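Local coordinates for protein lysine-sensitive aspartokinase 3 (Escherichia coli, PDB 2J0W) that phosphorylates L-aspartate with ATP to give 4-phospho-L-aspartate, the first step toward lysine, and is feedback-inhibited by lysine, at residues A[67-72]-A[88-92]; A[142-148]-A[185-189]; A[152-157]-A[192-197]. All coordinates share one frame; numbering follows the deposited sequence.

In the fold
Read from the N terminus, all three contacts fall within the amino acid kinase domain. Interaction 1 comes first and is local: it closes the hairpin between helix 57-75 and helix 82-102 before the other two begin. Interactions 2 and 3 each join the loop after strand 137-139 to the two-stranded antiparallel sheet 185-187/193-195, so both enclose helix 159-176 and strand 178-182. Their segments alternate along the chain, and the two contacts therefore cross; their centres lie about 8 Å apart and they touch. Interaction 1 stands about 24 and 23 Å away, centre to centre, and touches helices 44-51 and 108-131.

Interaction 1: A[67-72]-A[88-92]; sequences IRNIQF and IERLL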
loop_
_atom_site.group_PDB
_atom_site.type_symbol
_atom_site.label_atom_id
_atom_site.label_comp_id
_atom_site.label_asym_id
_atom_site.label_seq_id
_atom_site.Cartn_x
_atom_site.Cartn_y
_atom_site.Cartn_z
ATOM N N ILE A 67 26.665 12.097 -35.404
ATOM C CA ILE A 67 26.103 10.822 -35.826
ATOM C C ILE A 67 26.881 10.256 -37.017
ATOM O O ILE A 67 27.236 9.073 -37.021
ATOM C CB ILE A 67 24.604 10.961 -36.186
ATOM C CG1 ILE A 67 23.805 11.175 -34.898
ATOM C CG2 ILE A 67 24.116 9.729 -36.949
ATOM C CD1 ILE A 67 22.324 11.306 -35.123
ATOM N N ARG A 68 27.155 11.086 -38.022
ATOM C CA ARG A 68 27.915 10.604 -39.174
ATOM C C ARG A 68 29.343 10.193 -38.794
ATOM O O ARG A 68 29.859 9.190 -39.300
ATOM C CB ARG A 68 27.981 11.659 -40.285
ATOM C CG ARG A 68 29.084 11.360 -41.300
ATOM C CD ARG A 68 29.209 12.393 -42.399
ATOM N NE ARG A 68 28.362 12.074 -43.541
ATOM C CZ ARG A 68 27.074 12.390 -43.632
ATOM N NH1 ARG A 68 26.480 13.044 -42.643
ATOM N NH2 ARG A 68 26.380 12.051 -44.712
ATOM N N ASN A 69 29.994 10.954 -37.918
ATOM C CA ASN A 69 31.349 10.588 -37.536
ATOM C C ASN A 69 31.377 9.147 -37.027
ATOM O O ASN A 69 31.988 8.278 -37.646
ATOM C CB ASN A 69 31.892 11.537 -36.465
ATOM C CG ASN A 69 32.235 12.924 -37.018
ATOM O OD1 ASN A 69 32.475 13.859 -36.250
ATOM N ND2 ASN A 69 32.265 13.060 -38.347
ATOM N N ILE A 70 30.697 8.900 -35.911
ATOM C CA ILE A 70 30.642 7.569 -35.300
ATOM C C ILE A 70 30.492 6.420 -36.305
ATOM O O ILE A 70 31.126 5.372 -36.164
ATOM C CB ILE A 70 29.488 7.497 -34.251
ATOM C CG1 ILE A 70 29.877 8.300 -33.010
ATOM C CG2 ILE A 70 29.191 6.052 -33.875
ATOM C CD1 ILE A 70 28.746 8.483 -32.030
ATOM N N GLN A 71 29.661 6.629 -37.320
ATOM C CA GLN A 71 29.422 5.617 -38.341
ATOM C C GLN A 71 30.601 5.460 -39.284
ATOM O O GLN A 71 30.890 4.355 -39.743
ATOM C CB GLN A 71 28.179 5.965 -39.167
ATOM C CG GLN A 71 26.930 6.119 -38.345
ATOM C CD GLN A 71 26.733 4.968 -37.397
ATOM O OE1 GLN A 71 26.844 3.810 -37.783
ATOM N NE2 GLN A 71 26.437 5.277 -36.142
ATOM N N PHE A 72 31.274 6.561 -39.599
ATOM C CA PHE A 72 32.407 6.466 -40.505
ATOM C C PHE A 72 33.666 5.962 -39.808
ATOM O O PHE A 72 34.541 5.386 -40.445
ATOM C CB PHE A 72 32.637 7.806 -41.213
ATOM C CG PHE A 72 31.755 7.997 -42.424
ATOM C CD1 PHE A 72 30.369 7.979 -42.300
ATOM C CD2 PHE A 72 32.308 8.150 -43.692
ATOM C CE1 PHE A 72 29.545 8.104 -43.419
ATOM C CE2 PHE A 72 31.489 8.278 -44.819
ATOM C CZ PHE A 72 30.103 8.255 -44.677
ATOM N N ILE A 88 24.364 3.701 -45.755
ATOM C CA ILE A 88 24.553 4.592 -44.628
ATOM C C ILE A 88 24.144 5.994 -45.059
ATOM O O ILE A 88 23.446 6.695 -44.325
ATOM C CB ILE A 88 26.018 4.634 -44.149
ATOM C CG1 ILE A 88 26.493 3.235 -43.742
ATOM C CG2 ILE A 88 26.139 5.578 -42.960
ATOM C CD1 ILE A 88 25.667 2.573 -42.670
ATOM N N GLU A 89 24.571 6.394 -46.254
ATOM C CA GLU A 89 24.250 7.714 -46.785
ATOM C C GLU A 89 22.741 7.926 -46.860
ATOM O O GLU A 89 22.247 9.022 -46.580
ATOM C CB GLU A 89 24.856 7.895 -48.174
ATOM C CG GLU A 89 26.369 8.044 -48.204
ATOM C CD GLU A 89 26.861 9.266 -47.460
ATOM O OE1 GLU A 89 26.150 10.297 -47.441
ATOM O OE2 GLU A 89 27.978 9.198 -46.907
ATOM N N ARG A 90 22.009 6.886 -47.251
ATOM C CA ARG A 90 20.556 6.994 -47.324
ATOM C C ARG A 90 20.061 7.211 -45.913
ATOM O O ARG A 90 19.418 8.220 -45.620
ATOM C CB ARG A 90 19.939 5.720 -47.916
ATOM C CG ARG A 90 19.712 5.770 -49.434
ATOM C CD ARG A 90 20.852 6.501 -50.175
ATOM N NE ARG A 90 20.827 7.951 -49.949
ATOM C CZ ARG A 90 21.844 8.776 -50.189
ATOM N NH1 ARG A 90 22.987 8.303 -50.668
ATOM N NH2 ARG A 90 21.720 10.075 -49.944
ATOM N N LEU A 91 20.390 6.269 -45.034
ATOM C CA LEU A 91 19.983 6.359 -43.639
ATOM C C LEU A 91 20.335 7.749 -43.110
ATOM O O LEU A 91 19.468 8.469 -42.599
ATOM C CB LEU A 91 20.670 5.262 -42.817
ATOM C CG LEU A 91 20.407 3.844 -43.342
ATOM C CD1 LEU A 91 21.087 2.836 -42.450
ATOM C CD2 LEU A 91 18.912 3.565 -43.397
ATOM N N LEU A 92 21.599 8.139 -43.257
ATOM C CA LEU A 92 22.008 9.455 -42.790
ATOM C C LEU A 92 21.167 10.532 -43.440
ATOM O O LEU A 92 20.671 11.429 -42.765
ATOM C CB LEU A 92 23.483 9.701 -43.080
ATOM C CG LEU A 92 24.416 8.936 -42.144
ATOM C CD1 LEU A 92 25.836 9.359 -42.417
ATOM C CD2 LEU A 92 24.043 9.216 -40.687
#
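Arg68 crosses Leu92 obliquely, and much of its side chain, from CB to NH2, keeps within about 4 Å of one leucine methyl. Its CB starts 3.8 Å from Leu92 CD1, and CG stays beside the same methyl. With CG anti to the backbone N (chi1 163°) and a bend at chi3, the chain turns its guanidinium over that methyl: Leu92 CD1 sits 3.5 Å from Arg68 CZ, above the centre of one face. At the tip, Arg68 NH2 makes a salt bridge to Glu89 OE1 at 3.3 Å. The carboxylate oxygen lies in the guanidinium plane but is met on its syn side, tilted out of the carboxylate plane, and the N-H...O angle of 137° marks a bent, single-nitrogen bond.

The other carboxylate oxygen, Glu89 OE2, faces the rim of the Phe72 ring in its plane, 3.2 Å from Phe72 CZ, with ring and carboxylate turned steeply against each other. Phe72 CE1 also meets Leu92 CD1, at 4.0 Å. Deeper in, the second Leu92 methyl, CD2, packs on Ile67 CG2 at 3.8 Å.

These contacts join helix 57-75 to helix 82-102 as an antiparallel helical hairpin; the axes of the two short segments are inclined at 162° and come within 11.3 Å. Met121 of helix 108-131 touches Gln71, Ile88 and Leu92, while Ile67 reaches helix 44-51.

The chemistry is therefore layered: leucine and isoleucine methyls fill the buried side, and a partly exposed ion pair closes the rim, with Glu89 dividing its two oxygens between a cation and a ring edge whose hydrogens are probably slightly positive.

Interaction 2: A[142-148]-A[185-189]; sequences VRKVMRT and IGSEN
Ser187 meets the 142-148 loop through its backbone and its hydroxyl alike. The backbone bonds come first: Ser187 N donates to Met146 O at 3.2 Å, and Thr148 N donates to Ser187 O, also at 3.2 Å. They flank Arg147 and form a single beta bridge between Arg147 and Ser187, so the loop, after an inverse gamma turn centred on Met146, briefly runs along strand 185-187.

Side-chain hydrogen bonds reinforce this bridge. Arg147 grips Ser187 side-on: NH2 reaches Ser187 OG at 2.6 Å, and NE reaches Ser187 O at 3.3 Å, both acceptors tilted from the guanidinium plane. Bends at chi2 and chi3 fold the arginine back toward the strand. Arg147 NE and Thr148 N approach Ser187 O from opposite faces of its carbonyl plane, each standing well out of that plane rather than on a lone pair. Ser187 OG, held between its own backbone N and carbonyl carbon (chi1 59°), donates a hydrogen bond to Arg143 O at 2.7 Å. An alanine in place of Arg147 would probably cost Ser187 OG its guanidinium donor and leave Ser187 O with the Thr148 amide as its remaining donor here.

Apolar packing occupies the other end, where Val142 CG2 meets Ile185 CG1 at 3.7 Å and the Arg143 methylenes rest on Ile185 CD1. The polar end of Arg143 turns instead to Asp141 in a salt bridge. Ile185 also touches Glu119, a substrate-binding residue, and its side chain is about 7 Å from the bound aspartate, which places this contact in the second shell of the substrate site.

Buried Ser187 thus has both backbone polar atoms and its hydroxyl engaged by one loop: the hydroxyl accepts from a cation while donating to a carbonyl, a relay likely to strengthen both bonds through polarisation.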
loop_
_atom_site.group_PDB
_atom_site.type_symbol
_atom_site.label_atom_id
_atom_site.label_comp_id
_atom_site.label_asym_id
_atom_site.label_seq_id
_atom_site.Cartn_x
_atom_site.Cartn_y
_atom_site.Cartn_z
ATOM N N VAL A 142 14.119 -6.968 -37.755
ATOM C CA VAL A 142 13.168 -7.451 -36.757
ATOM C C VAL A 142 11.774 -6.950 -36.970
ATOM O O VAL A 142 10.813 -7.628 -36.621
ATOM C CB VAL A 142 13.506 -7.060 -35.307
ATOM C CG1 VAL A 142 14.367 -8.121 -34.659
ATOM C CG2 VAL A 142 14.144 -5.702 -35.269
ATOM N N ARG A 143 11.642 -5.762 -37.530
ATOM C CA ARG A 143 10.309 -5.223 -37.733
ATOM C C ARG A 143 9.389 -6.177 -38.485
ATOM O O ARG A 143 8.168 -6.113 -38.334
ATOM C CB ARG A 143 10.399 -3.867 -38.420
ATOM C CG ARG A 143 11.065 -2.842 -37.527
ATOM C CD ARG A 143 11.194 -1.514 -38.211
ATOM N NE ARG A 143 12.117 -1.596 -39.334
ATOM C CZ ARG A 143 12.450 -0.564 -40.102
ATOM N NH1 ARG A 143 11.941 0.646 -39.874
ATOM N NH2 ARG A 143 13.282 -0.752 -41.114
ATOM N N LYS A 144 9.963 -7.079 -39.274
ATOM C CA LYS A 144 9.144 -8.050 -40.000
ATOM C C LYS A 144 8.538 -9.035 -39.007
ATOM O O LYS A 144 7.527 -9.676 -39.293
ATOM C CB LYS A 144 9.976 -8.836 -41.010
ATOM C CG LYS A 144 10.630 -8.013 -42.092
ATOM C CD LYS A 144 11.483 -8.916 -42.973
ATOM C CE LYS A 144 12.397 -8.120 -43.893
ATOM N NZ LYS A 144 13.446 -9.003 -44.481
ATOM N N VAL A 145 9.151 -9.149 -37.833
ATOM C CA VAL A 145 8.665 -10.075 -36.829
ATOM C C VAL A 145 8.173 -9.501 -35.516
ATOM O O VAL A 145 7.175 -9.978 -34.975
ATOM C CB VAL A 145 9.727 -11.120 -36.531
ATOM C CG1 VAL A 145 9.565 -11.639 -35.118
ATOM C CG2 VAL A 145 9.600 -12.260 -37.542
ATOM N N MET A 146 8.865 -8.489 -35.001
ATOM C CA MET A 146 8.515 -7.869 -33.720
ATOM C C MET A 146 7.275 -6.984 -33.769
ATOM O O MET A 146 7.392 -5.758 -33.754
ATOM C CB MET A 146 9.708 -7.038 -33.233
ATOM C CG MET A 146 9.557 -6.430 -31.858
ATOM S SD MET A 146 9.389 -7.702 -30.602
ATOM C CE MET A 146 11.024 -8.318 -30.561
ATOM N N ARG A 147 6.089 -7.593 -33.824
ATOM C CA ARG A 147 4.842 -6.828 -33.864
ATOM C C ARG A 147 4.489 -6.300 -32.490
ATOM O O ARG A 147 4.553 -7.040 -31.506
ATOM C CB ARG A 147 3.685 -7.688 -34.335
ATOM C CG ARG A 147 2.414 -6.883 -34.590
ATOM C CD ARG A 147 2.214 -6.732 -36.077
ATOM N NE ARG A 147 3.463 -6.324 -36.716
ATOM C CZ ARG A 147 3.784 -6.614 -37.972
ATOM N NH1 ARG A 147 2.941 -7.316 -38.724
ATOM N NH2 ARG A 147 4.945 -6.212 -38.471
ATOM N N THR A 148 4.102 -5.027 -32.412
ATOM C CA THR A 148 3.726 -4.430 -31.127
ATOM C C THR A 148 2.450 -3.629 -31.302
ATOM O O THR A 148 1.931 -3.519 -32.394
ATOM C CB THR A 148 4.827 -3.468 -30.590
ATOM O OG1 THR A 148 4.823 -2.246 -31.348
ATOM C CG2 THR A 148 6.204 -4.121 -30.698
ATOM N N ILE A 185 13.499 -2.053 -31.441
ATOM C CA ILE A 185 12.472 -1.625 -32.384
ATOM C C ILE A 185 11.457 -2.675 -32.823
ATOM O O ILE A 185 11.688 -3.883 -32.717
ATOM C CB ILE A 185 13.086 -1.042 -33.664
ATOM C CG1 ILE A 185 13.786 -2.143 -34.462
ATOM C CG2 ILE A 185 14.076 0.047 -33.305
ATOM C CD1 ILE A 185 14.347 -1.660 -35.792
ATOM N N GLY A 186 10.327 -2.183 -33.325
ATOM C CA GLY A 186 9.274 -3.053 -33.800
ATOM C C GLY A 186 8.405 -2.302 -34.787
ATOM O O GLY A 186 8.740 -1.185 -35.175
ATOM N N SER A 187 7.299 -2.913 -35.200
ATOM C CA SER A 187 6.373 -2.273 -36.127
ATOM C C SER A 187 4.975 -2.555 -35.643
ATOM O O SER A 187 4.669 -3.657 -35.201
ATOM C CB SER A 187 6.552 -2.809 -37.553
ATOM O OG SER A 187 6.338 -4.208 -37.606
ATOM N N GLU A 188 4.118 -1.551 -35.716
ATOM C CA GLU A 188 2.747 -1.708 -35.267
ATOM C C GLU A 188 1.851 -2.300 -36.379
ATOM O O GLU A 188 2.347 -2.734 -37.423
ATOM C CB GLU A 188 2.254 -0.358 -34.728
ATOM C CG GLU A 188 0.851 0.010 -35.059
ATOM C CD GLU A 188 0.767 0.802 -36.334
ATOM O OE1 GLU A 188 1.419 0.412 -37.331
ATOM O OE2 GLU A 188 0.044 1.820 -36.331
ATOM N N ASN A 189 0.547 -2.369 -36.147
ATOM C CA ASN A 189 -0.350 -2.935 -37.136
ATOM C C ASN A 189 -0.314 -2.260 -38.505
ATOM O O ASN A 189 -0.264 -2.931 -39.529
ATOM C CB ASN A 189 -1.780 -2.929 -36.597
ATOM C CG ASN A 189 -2.306 -4.323 -36.348
ATOM O OD1 ASN A 189 -2.405 -5.129 -37.272
ATOM N ND2 ASN A 189 -2.642 -4.618 -35.098
#

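Interaction 3: A[152-157]-A[192-197]; sequences FGRAEP and RTTTLG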
loop_
_atom_site.group_PDB
_atom_site.type_symbol
_atom_site.label_atom_id
_atom_site.label_comp_id
_atom_site.label_asym_id
_atom_site.label_seq_id
_atom_site.Cartn_x
_atom_site.Cartn_y
_atom_site.Cartn_z
ATOM N N PHE A 152 3.545 4.281 -28.996
ATOM C CA PHE A 152 4.901 4.709 -29.343
ATOM C C PHE A 152 5.736 5.211 -28.163
ATOM O O PHE A 152 5.223 5.867 -27.261
ATOM C CB PHE A 152 4.862 5.779 -30.437
ATOM C CG PHE A 152 4.223 5.317 -31.718
ATOM C CD1 PHE A 152 2.857 5.502 -31.943
ATOM C CD2 PHE A 152 4.988 4.698 -32.704
ATOM C CE1 PHE A 152 2.263 5.077 -33.137
ATOM C CE2 PHE A 152 4.410 4.266 -33.904
ATOM C CZ PHE A 152 3.041 4.453 -34.127
ATOM N N GLY A 153 7.032 4.895 -28.185
ATOM C CA GLY A 153 7.919 5.303 -27.110
ATOM C C GLY A 153 8.212 4.143 -26.174
ATOM O O GLY A 153 9.284 4.065 -25.568
ATOM N N ARG A 154 7.237 3.248 -26.051
ATOM C CA ARG A 154 7.371 2.071 -25.215
ATOM C C ARG A 154 6.288 1.089 -25.619
ATOM O O ARG A 154 5.419 0.735 -24.826
ATOM C CB ARG A 154 7.260 2.447 -23.735
ATOM C CG ARG A 154 6.028 3.229 -23.389
ATOM C CD ARG A 154 6.160 3.808 -21.993
ATOM N NE ARG A 154 4.864 4.104 -21.391
ATOM C CZ ARG A 154 4.708 4.704 -20.216
ATOM N NH1 ARG A 154 5.772 5.084 -19.511
ATOM N NH2 ARG A 154 3.485 4.911 -19.738
ATOM N N ALA A 155 6.351 0.674 -26.880
ATOM C CA ALA A 155 5.393 -0.258 -27.452
ATOM C C ALA A 155 5.443 -1.587 -26.722
ATOM O O ALA A 155 6.479 -1.987 -26.219
ATOM C CB ALA A 155 5.688 -0.468 -28.934
ATOM N N GLU A 156 4.313 -2.272 -26.673
ATOM C CA GLU A 156 4.238 -3.551 -25.993
ATOM C C GLU A 156 4.094 -4.673 -27.014
ATOM O O GLU A 156 3.214 -4.638 -27.882
ATOM C CB GLU A 156 3.056 -3.553 -25.038
ATOM C CG GLU A 156 3.151 -2.477 -23.971
ATOM C CD GLU A 156 1.814 -2.199 -23.310
ATOM O OE1 GLU A 156 1.048 -3.171 -23.112
ATOM O OE2 GLU A 156 1.536 -1.020 -22.982
ATOM N N PRO A 157 4.964 -5.689 -26.916
ATOM C CA PRO A 157 4.976 -6.845 -27.818
ATOM C C PRO A 157 3.740 -7.722 -27.831
ATOM O O PRO A 157 3.151 -7.986 -26.798
ATOM C CB PRO A 157 6.223 -7.617 -27.377
ATOM C CG PRO A 157 6.334 -7.282 -25.926
ATOM C CD PRO A 157 6.026 -5.800 -25.901
ATOM N N ARG A 192 3.799 1.288 -39.201
ATOM C CA ARG A 192 4.613 2.327 -38.574
ATOM C C ARG A 192 5.612 1.722 -37.599
ATOM O O ARG A 192 5.318 0.722 -36.943
ATOM C CB ARG A 192 3.706 3.312 -37.849
ATOM C CG ARG A 192 2.696 3.949 -38.785
ATOM C CD ARG A 192 1.895 5.032 -38.115
ATOM N NE ARG A 192 0.885 4.506 -37.207
ATOM C CZ ARG A 192 0.169 5.268 -36.385
ATOM N NH1 ARG A 192 0.366 6.581 -36.368
ATOM N NH2 ARG A 192 -0.745 4.725 -35.594
ATOM N N THR A 193 6.794 2.330 -37.513
ATOM C CA THR A 193 7.847 1.840 -36.633
ATOM C C THR A 193 7.629 2.225 -35.178
ATOM O O THR A 193 7.204 3.340 -34.874
ATOM C CB THR A 193 9.236 2.364 -37.056
ATOM O OG1 THR A 193 9.443 2.117 -38.455
ATOM C CG2 THR A 193 10.334 1.633 -36.280
ATOM N N THR A 194 7.928 1.288 -34.280
ATOM C CA THR A 194 7.796 1.511 -32.838
ATOM C C THR A 194 9.086 1.124 -32.143
ATOM O O THR A 194 9.957 0.493 -32.745
ATOM C CB THR A 194 6.704 0.629 -32.245
ATOM O OG1 THR A 194 7.003 -0.744 -32.548
ATOM C CG2 THR A 194 5.334 1.012 -32.816
ATOM N N THR A 195 9.214 1.505 -30.877
ATOM C CA THR A 195 10.385 1.122 -30.086
ATOM C C THR A 195 9.832 0.586 -28.769
ATOM O O THR A 195 8.725 0.959 -28.374
ATOM C CB THR A 195 11.318 2.305 -29.804
ATOM O OG1 THR A 195 10.633 3.303 -29.026
ATOM C CG2 THR A 195 11.797 2.901 -31.105
ATOM N N LEU A 196 10.579 -0.289 -28.101
ATOM C CA LEU A 196 10.121 -0.887 -26.840
ATOM C C LEU A 196 10.448 -0.055 -25.594
ATOM O O LEU A 196 10.061 -0.422 -24.485
ATOM C CB LEU A 196 10.725 -2.284 -26.689
ATOM C CG LEU A 196 10.485 -3.181 -27.908
ATOM C CD1 LEU A 196 11.544 -4.276 -27.975
ATOM C CD2 LEU A 196 9.067 -3.764 -27.855
ATOM N N GLY A 197 11.141 1.067 -25.766
ATOM C CA GLY A 197 11.488 1.877 -24.610
ATOM C C GLY A 197 12.970 1.722 -24.319
ATOM O O GLY A 197 13.547 0.672 -24.617
#
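Ala155 and Thr195 join the 152-157 loop to the second strand of the small antiparallel hairpin 185-187/193-195 of the amino acid kinase fold. Their bond is the hydrogen bond between the two segments: Ala155 N donates to Thr195 O at 2.8 Å, in the carbonyl plane and with an N-H...O angle of 156°. Thr195 turns its hydroxyl to Asp112. Nearby, Gly197 CA makes a CA-H...O contact with Gly153 O. Both glycines have positive phi, where a CB would jam against the preceding carbonyl. Gly197 leads directly into Arg198, Gly199, Gly200 and Ser201, which bind the substrate.

In the apolar group, Ala155 CB rests 3.6 Å from Thr194 CB, and Leu196 CD2 lies near Pro157 CD.

The last group is the edge-on packing of Phe152 against a flat face of the Arg192 guanidinium. Arg192, whose NE is paired with Glu188, offers that face to the rim of the ring, the planes being 75° apart. The same rim meets Thr193 O in the ring plane, 3.1 Å from Phe152 CE2, while Phe152 CZ stands 3.7 Å from Arg192 CZ, over the centre of the guanidinium.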